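Local coordinates for charybdin (Charybdis maritima, PDB 2B7U), which is a ribosome-inactivating protein of the plant family with this name, a single chain combining a mixed beta sheet with a largely helical remainder, at residues A[167-172]-A[240-245]. Numbering follows the deposited sequence.
Sequences EATRFV and LGIVEQ
Ile242 lays its CG2 methyl alongside Thr169, 3.9 Å from the CG2 of that threonine and 3.7 Å from Thr169 O, the two side chains pointing the same way. In Thr169, OG1 lies beside the backbone N (chi1 -67°), where it hydrogen-bonds Phe165 O one turn back, and this leaves CG2 anti to that N and next to Ile242. A second apolar touch lies on the other flank of the contact: CD1 of Leu240 comes obliquely to CE1 of Phe171 at 3.9 Å, and the ring also meets Trp202 of helix 202-214.

Between these touches the backbones meet. Helix 151-170 ends here, Phe171 being the first residue to leave helical torsions, and the single bridge pairs it with Leu240. Gly241 N donates to Arg170 O over 2.8 Å with an angle of 156° at the hydrogen. The same oxygen receives a CA-H...O contact from Leu240 CA at 3.5 Å. Gly241, without a side chain, brings its CA to 3.6 Å from Thr169 O. Val172 CG2 packs 3.8 Å from Leu240 O.

The CB of Arg170 points away from residues 240-245, and its guanidinium is engaged elsewhere: NH1 forms a salt bridge with Glu167, lying 3.0 Å from OE2, while NH2 bonds Asp77 O and the group makes a cation-pi contact with Trp202. The contact thus joins the C-terminal end of a central helix to the loop after helix 233-237. One direct hydrogen bond satisfies Gly241 N, whereas Ile242 N is buried here without a partner in the model; the direct links between the two segments are that bond, the CA-H...O contact and a few apolar touches, so packing probably contributes much of the hold.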
loop_
_atom_site.group_PDB
_atom_site.type_symbol
_atom_site.label_atom_id
_atom_site.label_comp_id
_atom_site.label_asym_id
_atom_site.label_seq_id
_atom_site.Cartn_x
_atom_site.Cartn_y
_atom_site.Cartn_z
ATOM N N GLU A 167 -2.456 1.722 -1.154
ATOM C CA GLU A 167 -2.892 3.069 -0.859
ATOM C C GLU A 167 -4.313 3.078 -0.270
ATOM O O GLU A 167 -4.633 3.861 0.617
ATOM C CB GLU A 167 -2.817 3.955 -2.087
ATOM C CG GLU A 167 -1.470 3.976 -2.776
ATOM C CD GLU A 167 -0.350 4.540 -1.952
ATOM O OE1 GLU A 167 -0.608 5.080 -0.845
ATOM O OE2 GLU A 167 0.820 4.432 -2.392
ATOM N N ALA A 168 -5.198 2.226 -0.788
ATOM C CA ALA A 168 -6.548 2.098 -0.215
ATOM C C ALA A 168 -6.514 1.660 1.251
ATOM O O ALA A 168 -7.291 2.153 2.073
ATOM C CB ALA A 168 -7.379 1.123 -1.044
ATOM N N THR A 169 -5.595 0.758 1.597
ATOM C CA THR A 169 -5.429 0.309 2.980
ATOM C C THR A 169 -4.962 1.476 3.858
ATOM O O THR A 169 -5.489 1.702 4.946
ATOM C CB THR A 169 -4.463 -0.873 3.036
ATOM O OG1 THR A 169 -5.081 -2.001 2.377
ATOM C CG2 THR A 169 -4.114 -1.283 4.433
ATOM N N ARG A 170 -4.055 2.270 3.328
ATOM C CA ARG A 170 -3.521 3.426 4.081
ATOM C C ARG A 170 -4.526 4.548 4.312
ATOM O O ARG A 170 -4.438 5.228 5.335
ATOM C CB ARG A 170 -2.304 3.990 3.380
ATOM C CG ARG A 170 -1.077 3.112 3.293
ATOM C CD ARG A 170 -0.040 3.763 2.383
ATOM N NE ARG A 170 1.227 3.041 2.407
ATOM C CZ ARG A 170 1.928 2.686 1.332
ATOM N NH1 ARG A 170 1.521 3.017 0.116
ATOM N NH2 ARG A 170 3.067 2.039 1.477
ATOM N N PHE A 171 -5.424 4.815 3.366
ATOM C CA PHE A 171 -6.295 6.005 3.429
ATOM C C PHE A 171 -7.758 5.711 3.215
ATOM O O PHE A 171 -8.141 5.116 2.217
ATOM C CB PHE A 171 -5.851 7.047 2.406
ATOM C CG PHE A 171 -4.523 7.686 2.739
ATOM C CD1 PHE A 171 -4.460 8.660 3.717
ATOM C CD2 PHE A 171 -3.372 7.301 2.100
ATOM C CE1 PHE A 171 -3.239 9.240 4.018
ATOM C CE2 PHE A 171 -2.150 7.874 2.409
ATOM C CZ PHE A 171 -2.092 8.850 3.361
ATOM N N VAL A 172 -8.576 6.158 4.156
ATOM C CA VAL A 172 -10.022 6.014 4.088
ATOM C C VAL A 172 -10.613 6.535 2.791
ATOM O O VAL A 172 -11.436 5.853 2.165
ATOM C CB VAL A 172 -10.673 6.729 5.323
ATOM C CG1 VAL A 172 -12.199 6.732 5.222
ATOM C CG2 VAL A 172 -10.185 6.041 6.621
ATOM N N LEU A 240 -6.576 8.469 7.969
ATOM C CA LEU A 240 -5.774 7.262 7.820
ATOM C C LEU A 240 -6.541 6.000 8.172
ATOM O O LEU A 240 -7.283 5.944 9.136
ATOM C CB LEU A 240 -4.505 7.308 8.684
ATOM C CG LEU A 240 -3.341 8.080 8.059
ATOM C CD1 LEU A 240 -3.633 9.558 7.925
ATOM C CD2 LEU A 240 -2.002 7.876 8.775
ATOM N N GLY A 241 -6.395 5.000 7.342
ATOM C CA GLY A 241 -6.893 3.673 7.614
ATOM C C GLY A 241 -5.999 2.824 8.485
ATOM O O GLY A 241 -6.449 1.880 9.150
ATOM N N ILE A 242 -4.700 3.112 8.423
ATOM C CA ILE A 242 -3.678 2.414 9.193
ATOM C C ILE A 242 -2.460 3.347 9.263
ATOM O O ILE A 242 -2.250 4.172 8.371
ATOM C CB ILE A 242 -3.394 0.982 8.599
ATOM C CG1 ILE A 242 -2.595 0.128 9.600
ATOM C CG2 ILE A 242 -2.707 1.087 7.261
ATOM C CD1 ILE A 242 -2.807 -1.331 9.400
ATOM N N VAL A 243 -1.709 3.246 10.346
ATOM C CA VAL A 243 -0.636 4.182 10.681
ATOM C C VAL A 243 0.738 3.516 10.679
ATOM O O VAL A 243 0.904 2.491 11.327
ATOM C CB VAL A 243 -0.901 4.802 12.075
ATOM C CG1 VAL A 243 0.148 5.813 12.393
ATOM C CG2 VAL A 243 -2.320 5.398 12.141
ATOM N N GLU A 244 1.724 4.090 9.981
ATOM C CA GLU A 244 3.087 3.575 10.034
ATOM C C GLU A 244 3.723 3.881 11.384
ATOM O O GLU A 244 3.405 4.898 11.974
ATOM C CB GLU A 244 3.926 4.239 8.935
ATOM C CG GLU A 244 5.151 3.469 8.627
ATOM C CD GLU A 244 6.065 4.147 7.664
ATOM O OE1 GLU A 244 6.381 5.320 7.868
ATOM O OE2 GLU A 244 6.528 3.465 6.708
ATOM N N GLN A 245 4.637 3.032 11.859
ATOM C CA GLN A 245 5.270 3.225 13.182
ATOM C C GLN A 245 6.785 3.303 13.054
ATOM O O GLN A 245 7.472 2.301 13.155
ATOM C CB GLN A 245 4.881 2.090 14.138
ATOM C CG GLN A 245 5.341 2.372 15.554
ATOM C CD GLN A 245 4.971 1.312 16.566
ATOM O OE1 GLN A 245 5.105 1.575 17.766
ATOM N NE2 GLN A 245 4.495 0.129 16.115
#